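Pectate lyase (Bacillus, PDB 3VMV) probably cleaves polygalacturonate, the backbone of pectin, as a secreted polysaccharide lyase of family 1 with a parallel beta-helix fold. Local coordinates at residues Thr49-Gly54 / Ile84-Asn89; Ile106-Ser111 / Asn131-His136. All blocks are in the same frame, centred on the assembly; numbering follows the deposited sequence.

Contact 1: residues Thr49-Gly54 / Ile84-Asn89; sequences TIYVNG and IGVGTN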
ATOM      1  N   THR A  49      19.641  -4.904  -5.853  1.00 13.78           N
ATOM      2  CA  THR A  49      19.231  -4.130  -4.693  1.00 15.51           C
ATOM      3  C   THR A  49      19.791  -2.733  -4.867  1.00 12.56           C
ATOM      4  O   THR A  49      20.995  -2.561  -5.117  1.00 13.51           O
ATOM      5  CB  THR A  49      19.792  -4.761  -3.400  1.00 15.56           C
ATOM      6  OG1 THR A  49      19.148  -6.026  -3.209  1.00 16.78           O
ATOM      7  CG2 THR A  49      19.518  -3.876  -2.190  1.00 15.27           C
ATOM      8  N   ILE A  50      18.910  -1.733  -4.793  1.00 13.73           N
ATOM      9  CA  ILE A  50      19.305  -0.341  -4.842  1.00 13.25           C
ATOM     10  C   ILE A  50      19.084   0.260  -3.451  1.00 12.44           C
ATOM     11  O   ILE A  50      17.920   0.397  -3.013  1.00 11.87           O
ATOM     12  CB  ILE A  50      18.430   0.426  -5.849  1.00 14.58           C
ATOM     13  CG1 ILE A  50      18.531  -0.251  -7.217  1.00 16.41           C
ATOM     14  CG2 ILE A  50      18.890   1.874  -5.890  1.00 17.81           C
ATOM     15  CD1 ILE A  50      17.643   0.394  -8.302  1.00 15.86           C
ATOM     16  N   TYR A  51      20.178   0.546  -2.750  1.00 14.93           N
ATOM     17  CA  TYR A  51      20.104   1.283  -1.481  1.00 12.90           C
ATOM     18  C   TYR A  51      20.012   2.764  -1.760  1.00 14.33           C
ATOM     19  O   TYR A  51      20.868   3.332  -2.452  1.00 16.49           O
ATOM     20  CB  TYR A  51      21.316   0.990  -0.607  1.00 14.66           C
ATOM     21  CG  TYR A  51      21.259  -0.368   0.015  1.00 12.99           C
ATOM     22  CD1 TYR A  51      20.276  -0.654   0.978  1.00 15.31           C
ATOM     23  CD2 TYR A  51      22.152  -1.386  -0.367  1.00 16.30           C
ATOM     24  CE1 TYR A  51      20.197  -1.917   1.555  1.00 18.29           C
ATOM     25  CE2 TYR A  51      22.055  -2.681   0.216  1.00 19.55           C
ATOM     26  CZ  TYR A  51      21.069  -2.924   1.158  1.00 21.54           C
ATOM     27  OH  TYR A  51      20.937  -4.187   1.750  1.00 20.72           O
ATOM     28  N   VAL A  52      19.007   3.411  -1.187  1.00 12.01           N
ATOM     29  CA  VAL A  52      18.769   4.819  -1.453  1.00 12.59           C
ATOM     30  C   VAL A  52      19.282   5.618  -0.252  1.00 14.69           C
ATOM     31  O   VAL A  52      18.780   5.478   0.899  1.00 14.60           O
ATOM     32  CB  VAL A  52      17.278   5.093  -1.682  1.00 13.23           C
ATOM     33  CG1 VAL A  52      17.054   6.561  -1.987  1.00 15.06           C
ATOM     34  CG2 VAL A  52      16.747   4.235  -2.849  1.00 13.19           C
ATOM     35  N   ASN A  53      20.314   6.414  -0.519  1.00 12.63           N
ATOM     36  CA  ASN A  53      20.979   7.188   0.527  1.00 14.42           C
ATOM     37  C   ASN A  53      21.022   8.687   0.236  1.00 19.54           C
ATOM     38  O   ASN A  53      21.945   9.393   0.647  1.00 26.40           O
ATOM     39  CB  ASN A  53      22.384   6.627   0.841  1.00 16.49           C
ATOM     40  CG  ASN A  53      23.340   6.650  -0.355  1.00 21.97           C
ATOM     41  OD1 ASN A  53      23.004   7.132  -1.436  1.00 23.91           O
ATOM     42  ND2 ASN A  53      24.570   6.150  -0.144  1.00 22.01           N
ATOM     43  N   GLY A  54      19.983   9.180  -0.419  1.00 16.81           N
ATOM     44  CA  GLY A  54      19.838  10.606  -0.618  1.00 19.26           C
ATOM     45  C   GLY A  54      18.399  10.907  -0.916  1.00 17.04           C
ATOM     46  O   GLY A  54      17.593   9.984  -1.000  1.00 21.50           O
ATOM     47  N   ILE A  84      15.725  -0.070  -1.141  1.00 12.68           N
ATOM     48  CA  ILE A  84      15.781  -0.044   0.327  1.00 10.87           C
ATOM     49  C   ILE A  84      16.460   1.229   0.779  1.00  9.52           C
ATOM     50  O   ILE A  84      17.591   1.522   0.362  1.00 11.60           O
ATOM     51  CB  ILE A  84      16.539  -1.259   0.825  1.00 11.55           C
ATOM     52  CG1 ILE A  84      15.976  -2.531   0.196  1.00 15.35           C
ATOM     53  CG2 ILE A  84      16.545  -1.283   2.358  1.00 13.37           C
ATOM     54  CD1 ILE A  84      16.766  -3.811   0.628  1.00 15.60           C
ATOM     55  N   GLY A  85      15.794   1.991   1.649  1.00 12.36           N
ATOM     56  CA  GLY A  85      16.418   3.165   2.206  1.00 12.61           C
ATOM     57  C   GLY A  85      17.557   2.822   3.161  1.00 13.39           C
ATOM     58  O   GLY A  85      17.536   1.788   3.829  1.00 13.81           O
ATOM     59  N   VAL A  86      18.550   3.692   3.212  1.00 12.64           N
ATOM     60  CA  VAL A  86      19.629   3.610   4.188  1.00 12.53           C
ATOM     61  C   VAL A  86      19.295   4.476   5.410  1.00 17.99           C
ATOM     62  O   VAL A  86      19.163   5.689   5.291  1.00 17.46           O
ATOM     63  CB  VAL A  86      20.954   4.075   3.537  1.00 12.07           C
ATOM     64  CG1 VAL A  86      22.127   4.020   4.552  1.00 18.58           C
ATOM     65  CG2 VAL A  86      21.249   3.186   2.363  1.00 15.59           C
ATOM     66  N   GLY A  87      19.134   3.858   6.588  1.00 15.76           N
ATOM     67  CA  GLY A  87      18.826   4.631   7.787  1.00 16.59           C
ATOM     68  C   GLY A  87      17.541   5.409   7.611  1.00 15.68           C
ATOM     69  O   GLY A  87      16.525   4.854   7.228  1.00 14.54           O
ATOM     70  N   THR A  88      17.607   6.713   7.845  1.00 16.58           N
ATOM     71  CA  THR A  88      16.445   7.572   7.663  1.00 17.14           C
ATOM     72  C   THR A  88      16.709   8.462   6.447  1.00 20.52           C
ATOM     73  O   THR A  88      16.052   9.493   6.266  1.00 23.39           O
ATOM     74  CB  THR A  88      16.167   8.424   8.913  1.00 22.10           C
ATOM     75  OG1 THR A  88      17.350   9.145   9.264  1.00 25.76           O
ATOM     76  CG2 THR A  88      15.754   7.519  10.086  1.00 18.84           C
ATOM     77  N   ASN A  89      17.636   8.034   5.598  1.00 18.67           N
ATOM     78  CA  ASN A  89      18.068   8.854   4.461  1.00 19.23           C
ATOM     79  C   ASN A  89      17.467   8.495   3.117  1.00 14.91           C
ATOM     80  O   ASN A  89      17.767   9.168   2.111  1.00 16.48           O
ATOM     81  CB  ASN A  89      19.610   8.873   4.341  1.00 22.41           C
ATOM     82  CG  ASN A  89      20.254   9.384   5.585  1.00 33.14           C
ATOM     83  OD1 ASN A  89      19.837  10.412   6.121  1.00 36.44           O
ATOM     84  ND2 ASN A  89      21.235   8.650   6.092  1.00 39.96           N
TER
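Three backbone hydrogen bonds join Thr49-Gly54 to Ile84-Asn89, and their alternation defines a parallel ladder. Ile84 N gives its hydrogen to Ile50 O at 2.9 Å, Ile84 O receives Val52 N at 2.8 Å, and Val52 O in turn takes Val86 N at 2.9 Å. All three are fairly straight at the hydrogen, the least so being 160°. Ile84 O is also approached by the CA of Tyr51, 3.1 Å away in a CH...O contact, so two donors of one strand converge on it.

On the face carrying Tyr51 and Ile84, the two side chains run side by side in the same direction. Tyr51 CE1 rests 3.8 Å from Ile84 CB, with Ile84 CG2 equally near. Thr49 CG2, trans to its backbone N, is carried over one face of the Tyr51 ring toward the rim, and it also meets Ile84 CD1 at 3.9 Å. Tyr24 of strand 21-25 meets the Tyr51 ring with planes inclined by about 35°. Further along, Val86 CG2 packs 3.7 Å from Tyr51 CB and also touches Asn53 CB. Val52 points to the other face, where it reaches Ile31 of helix 28-40.

Beyond the ladder, 84-89 reverses direction through a type II' turn from Val86 to Asn89, closed by Asn89 N to Val86 O, with Gly87 at positive phi. In-register parallel pairing of strands from successive passes of the chain is what neighbouring coils of the right-handed parallel beta-helix of pectate lyases look like.

Contact 2: residues Ile106-Ser111 / Asn131-His136; sequences IIQNVS and NVWIDH
Ile107 is held by 131-136 through both its backbone N and its backbone O: the N donates to Trp133 O at 2.9 Å, and the O accepts from Asp135 N at the same distance. Asn109 N to Asp135 O, at 3.1 Å, continues the ladder past the end of strand 106-108. With strand axes 4.8 Å apart and only 2° from parallel, this backbone part is close and regular.

The face bearing Ile107 and Ile134 is the buried, interior side. Both side chains pack on Ile123 of strand 123-126, and Ile134 also on Val125, which places them in the interior of the parallel beta-helix, where side chains of successive coils stack in line.

On the other face, the partly exposed Gln108 and Trp133 form the more solvent-accessible part, in contrast to the buried Ile107, Ile134 and Asp135. Ile106 lies beside Trp133 and points the same way, its CD1 reaching the indole edge at CE3, 3.7 Å away and near the ring plane. Trp133 holds CG trans to its backbone N (chi1 -174°), and one indole face then comes to lie against Asp135 CB of its own strand. Ser168 OG bonds both Trp133 NE1 and Asp135 OD1. Asp135 OD2 takes the hydrogen of His136 ND1 at 2.7 Å; the carboxylate oxygen lies in the imidazole plane, whereas the nitrogen stands 40° out of the carboxylate plane. This bond and the stack on Trp169 together limit the rotation of the imidazole. Gln108 runs extended alongside Asp135, bringing its CG to 3.4 Å from Asp135 O, and Ile325 of the C-terminal tail touches both Gln108 and His136.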
ATOM      1  N   ILE A 106      10.679  -5.659  -3.728  1.00 10.44           N
ATOM      2  CA  ILE A 106      10.602  -5.164  -2.366  1.00 10.22           C
ATOM      3  C   ILE A 106      10.876  -3.651  -2.346  1.00 10.84           C
ATOM      4  O   ILE A 106      11.861  -3.201  -2.912  1.00 11.42           O
ATOM      5  CB  ILE A 106      11.633  -5.881  -1.485  1.00 11.09           C
ATOM      6  CG1 ILE A 106      11.309  -7.365  -1.472  1.00 13.97           C
ATOM      7  CG2 ILE A 106      11.644  -5.273  -0.055  1.00 11.85           C
ATOM      8  CD1 ILE A 106      12.265  -8.192  -0.594  1.00 12.25           C
ATOM      9  N   ILE A 107       9.991  -2.874  -1.717  1.00 10.45           N
ATOM     10  CA  ILE A 107      10.262  -1.457  -1.401  1.00 10.48           C
ATOM     11  C   ILE A 107      10.223  -1.345   0.114  1.00 10.67           C
ATOM     12  O   ILE A 107       9.192  -1.662   0.744  1.00  9.65           O
ATOM     13  CB  ILE A 107       9.218  -0.564  -2.037  1.00 11.33           C
ATOM     14  CG1 ILE A 107       9.165  -0.799  -3.545  1.00 15.15           C
ATOM     15  CG2 ILE A 107       9.463   0.935  -1.693  1.00 12.88           C
ATOM     16  CD1 ILE A 107       8.083  -0.100  -4.261  1.00 17.18           C
ATOM     17  N   GLN A 108      11.342  -0.947   0.702  1.00 10.99           N
ATOM     18  CA  GLN A 108      11.484  -1.044   2.150  1.00 10.28           C
ATOM     19  C   GLN A 108      12.256   0.134   2.698  1.00  9.52           C
ATOM     20  O   GLN A 108      13.278   0.595   2.118  1.00 11.22           O
ATOM     21  CB  GLN A 108      12.221  -2.340   2.427  1.00 11.63           C
ATOM     22  CG  GLN A 108      12.351  -2.670   3.898  1.00 13.70           C
ATOM     23  CD  GLN A 108      12.911  -4.062   4.100  1.00 16.49           C
ATOM     24  OE1 GLN A 108      12.307  -4.926   4.785  1.00 17.27           O
ATOM     25  NE2 GLN A 108      14.061  -4.289   3.539  1.00 13.50           N
ATOM     26  N   ASN A 109      11.855   0.585   3.883  1.00 10.86           N
ATOM     27  CA  ASN A 109      12.591   1.615   4.617  1.00 10.10           C
ATOM     28  C   ASN A 109      12.814   2.933   3.870  1.00 11.23           C
ATOM     29  O   ASN A 109      13.889   3.543   3.980  1.00 11.50           O
ATOM     30  CB  ASN A 109      13.951   1.082   5.108  1.00 11.93           C
ATOM     31  CG  ASN A 109      14.542   1.923   6.223  1.00 13.81           C
ATOM     32  OD1 ASN A 109      13.831   2.329   7.162  1.00 12.74           O
ATOM     33  ND2 ASN A 109      15.849   2.197   6.121  1.00 14.48           N
ATOM     34  N   VAL A 110      11.819   3.346   3.094  1.00 11.03           N
ATOM     35  CA  VAL A 110      11.876   4.689   2.491  1.00 10.28           C
ATOM     36  C   VAL A 110      10.697   5.566   2.938  1.00  8.04           C
ATOM     37  O   VAL A 110       9.634   5.061   3.327  1.00  9.73           O
ATOM     38  CB  VAL A 110      11.897   4.614   0.910  1.00 10.32           C
ATOM     39  CG1 VAL A 110      13.110   3.855   0.436  1.00 13.22           C
ATOM     40  CG2 VAL A 110      10.585   3.962   0.390  1.00 12.44           C
ATOM     41  N   SER A 111      10.870   6.885   2.847  1.00 12.55           N
ATOM     42  CA  SER A 111       9.778   7.810   3.084  1.00 10.60           C
ATOM     43  C   SER A 111       9.421   8.418   1.750  1.00 11.66           C
ATOM     44  O   SER A 111      10.323   8.885   1.053  1.00 14.77           O
ATOM     45  CB  SER A 111      10.196   8.926   4.025  1.00 14.55           C
ATOM     46  OG  SER A 111      10.589   8.369   5.285  1.00 18.99           O
ATOM     47  N   ASN A 131       3.770 -10.259  -6.538  1.00 13.25           N
ATOM     48  CA  ASN A 131       4.796 -10.579  -5.518  1.00 11.89           C
ATOM     49  C   ASN A 131       5.588  -9.345  -5.161  1.00 10.36           C
ATOM     50  O   ASN A 131       6.716  -9.189  -5.544  1.00 11.49           O
ATOM     51  CB  ASN A 131       5.690 -11.754  -5.938  1.00 13.50           C
ATOM     52  CG  ASN A 131       4.940 -13.055  -5.856  1.00 17.93           C
ATOM     53  OD1 ASN A 131       4.833 -13.657  -4.768  1.00 19.55           O
ATOM     54  ND2 ASN A 131       4.344 -13.450  -6.946  1.00 14.18           N
ATOM     55  N   VAL A 132       4.911  -8.437  -4.475  1.00 10.49           N
ATOM     56  CA  VAL A 132       5.454  -7.169  -4.098  1.00  9.23           C
ATOM     57  C   VAL A 132       5.298  -7.007  -2.600  1.00  9.09           C
ATOM     58  O   VAL A 132       4.201  -7.244  -2.075  1.00  9.62           O
ATOM     59  CB  VAL A 132       4.658  -6.071  -4.764  1.00  9.73           C
ATOM     60  CG1 VAL A 132       5.140  -4.700  -4.326  1.00 13.57           C
ATOM     61  CG2 VAL A 132       4.694  -6.191  -6.309  1.00 11.01           C
ATOM     62  N   TRP A 133       6.382  -6.639  -1.930  1.00  9.88           N
ATOM     63  CA  TRP A 133       6.383  -6.419  -0.488  1.00  9.19           C
ATOM     64  C   TRP A 133       6.756  -4.954  -0.216  1.00  9.83           C
ATOM     65  O   TRP A 133       7.854  -4.522  -0.604  1.00 10.32           O
ATOM     66  CB  TRP A 133       7.393  -7.393   0.117  1.00  9.70           C
ATOM     67  CG  TRP A 133       7.426  -7.395   1.625  1.00 10.60           C
ATOM     68  CD1 TRP A 133       6.394  -7.051   2.453  1.00 11.90           C
ATOM     69  CD2 TRP A 133       8.499  -7.832   2.460  1.00 10.05           C
ATOM     70  NE1 TRP A 133       6.774  -7.220   3.781  1.00 11.19           N
ATOM     71  CE2 TRP A 133       8.067  -7.685   3.802  1.00  8.92           C
ATOM     72  CE3 TRP A 133       9.806  -8.295   2.201  1.00 13.16           C
ATOM     73  CZ2 TRP A 133       8.869  -8.030   4.883  1.00 12.85           C
ATOM     74  CZ3 TRP A 133      10.604  -8.649   3.272  1.00 14.79           C
ATOM     75  CH2 TRP A 133      10.143  -8.488   4.594  1.00 16.04           C
ATOM     76  N   ILE A 134       5.829  -4.209   0.392  1.00  9.05           N
ATOM     77  CA  ILE A 134       6.017  -2.788   0.719  1.00  8.93           C
ATOM     78  C   ILE A 134       6.083  -2.749   2.248  1.00  7.92           C
ATOM     79  O   ILE A 134       5.046  -2.952   2.877  1.00  8.93           O
ATOM     80  CB  ILE A 134       4.851  -2.020   0.175  1.00  8.69           C
ATOM     81  CG1 ILE A 134       4.938  -2.073  -1.352  1.00  9.34           C
ATOM     82  CG2 ILE A 134       4.851  -0.525   0.717  1.00 11.03           C
ATOM     83  CD1 ILE A 134       3.641  -1.621  -2.067  1.00 11.62           C
ATOM     84  N   ASP A 135       7.295  -2.572   2.780  1.00  7.97           N
ATOM     85  CA  ASP A 135       7.553  -2.811   4.212  1.00  7.99           C
ATOM     86  C   ASP A 135       8.342  -1.696   4.862  1.00  8.71           C
ATOM     87  O   ASP A 135       9.345  -1.237   4.358  1.00  9.09           O
ATOM     88  CB  ASP A 135       8.301  -4.139   4.324  1.00 10.07           C
ATOM     89  CG  ASP A 135       8.672  -4.492   5.769  1.00 11.41           C
ATOM     90  OD1 ASP A 135       7.766  -4.930   6.491  1.00 12.95           O
ATOM     91  OD2 ASP A 135       9.840  -4.310   6.138  1.00 11.98           O
ATOM     92  N   HIS A 136       7.906  -1.258   6.034  1.00  8.67           N
ATOM     93  CA  HIS A 136       8.705  -0.346   6.850  1.00  9.58           C
ATOM     94  C   HIS A 136       9.000   0.987   6.174  1.00  9.73           C
ATOM     95  O   HIS A 136      10.074   1.541   6.311  1.00 10.48           O
ATOM     96  CB  HIS A 136       9.999  -1.022   7.355  1.00 10.56           C
ATOM     97  CG  HIS A 136       9.804  -1.830   8.603  1.00 10.19           C
ATOM     98  ND1 HIS A 136       9.691  -3.204   8.588  1.00 10.66           N
ATOM     99  CD2 HIS A 136       9.654  -1.452   9.899  1.00 11.92           C
ATOM    100  CE1 HIS A 136       9.559  -3.643   9.835  1.00 12.88           C
ATOM    101  NE2 HIS A 136       9.510  -2.600  10.647  1.00 13.70           N
TER

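How the contacts relate
From the N terminus, the chain lays down 49-54 and returns at 84-89 to close the loop of contact 1; only then does 106-111 open contact 2, closed at 131-136. The two loops therefore follow in series, neither nesting nor crossing. They join laterally because strands 78-85 and 105-108 are neighbours: Gly85 N lies 2.9 Å from Gln108 O, a probable hydrogen bond. Asn109 ND2 reaches back from contact 2 to Gly85 O and Gly87 O, holding the turn of contact 1. Strands 48-52, 78-85, 105-108 and 132-135 thus form consecutive rungs of the beta-helix, with contact centres about 11 Å apart.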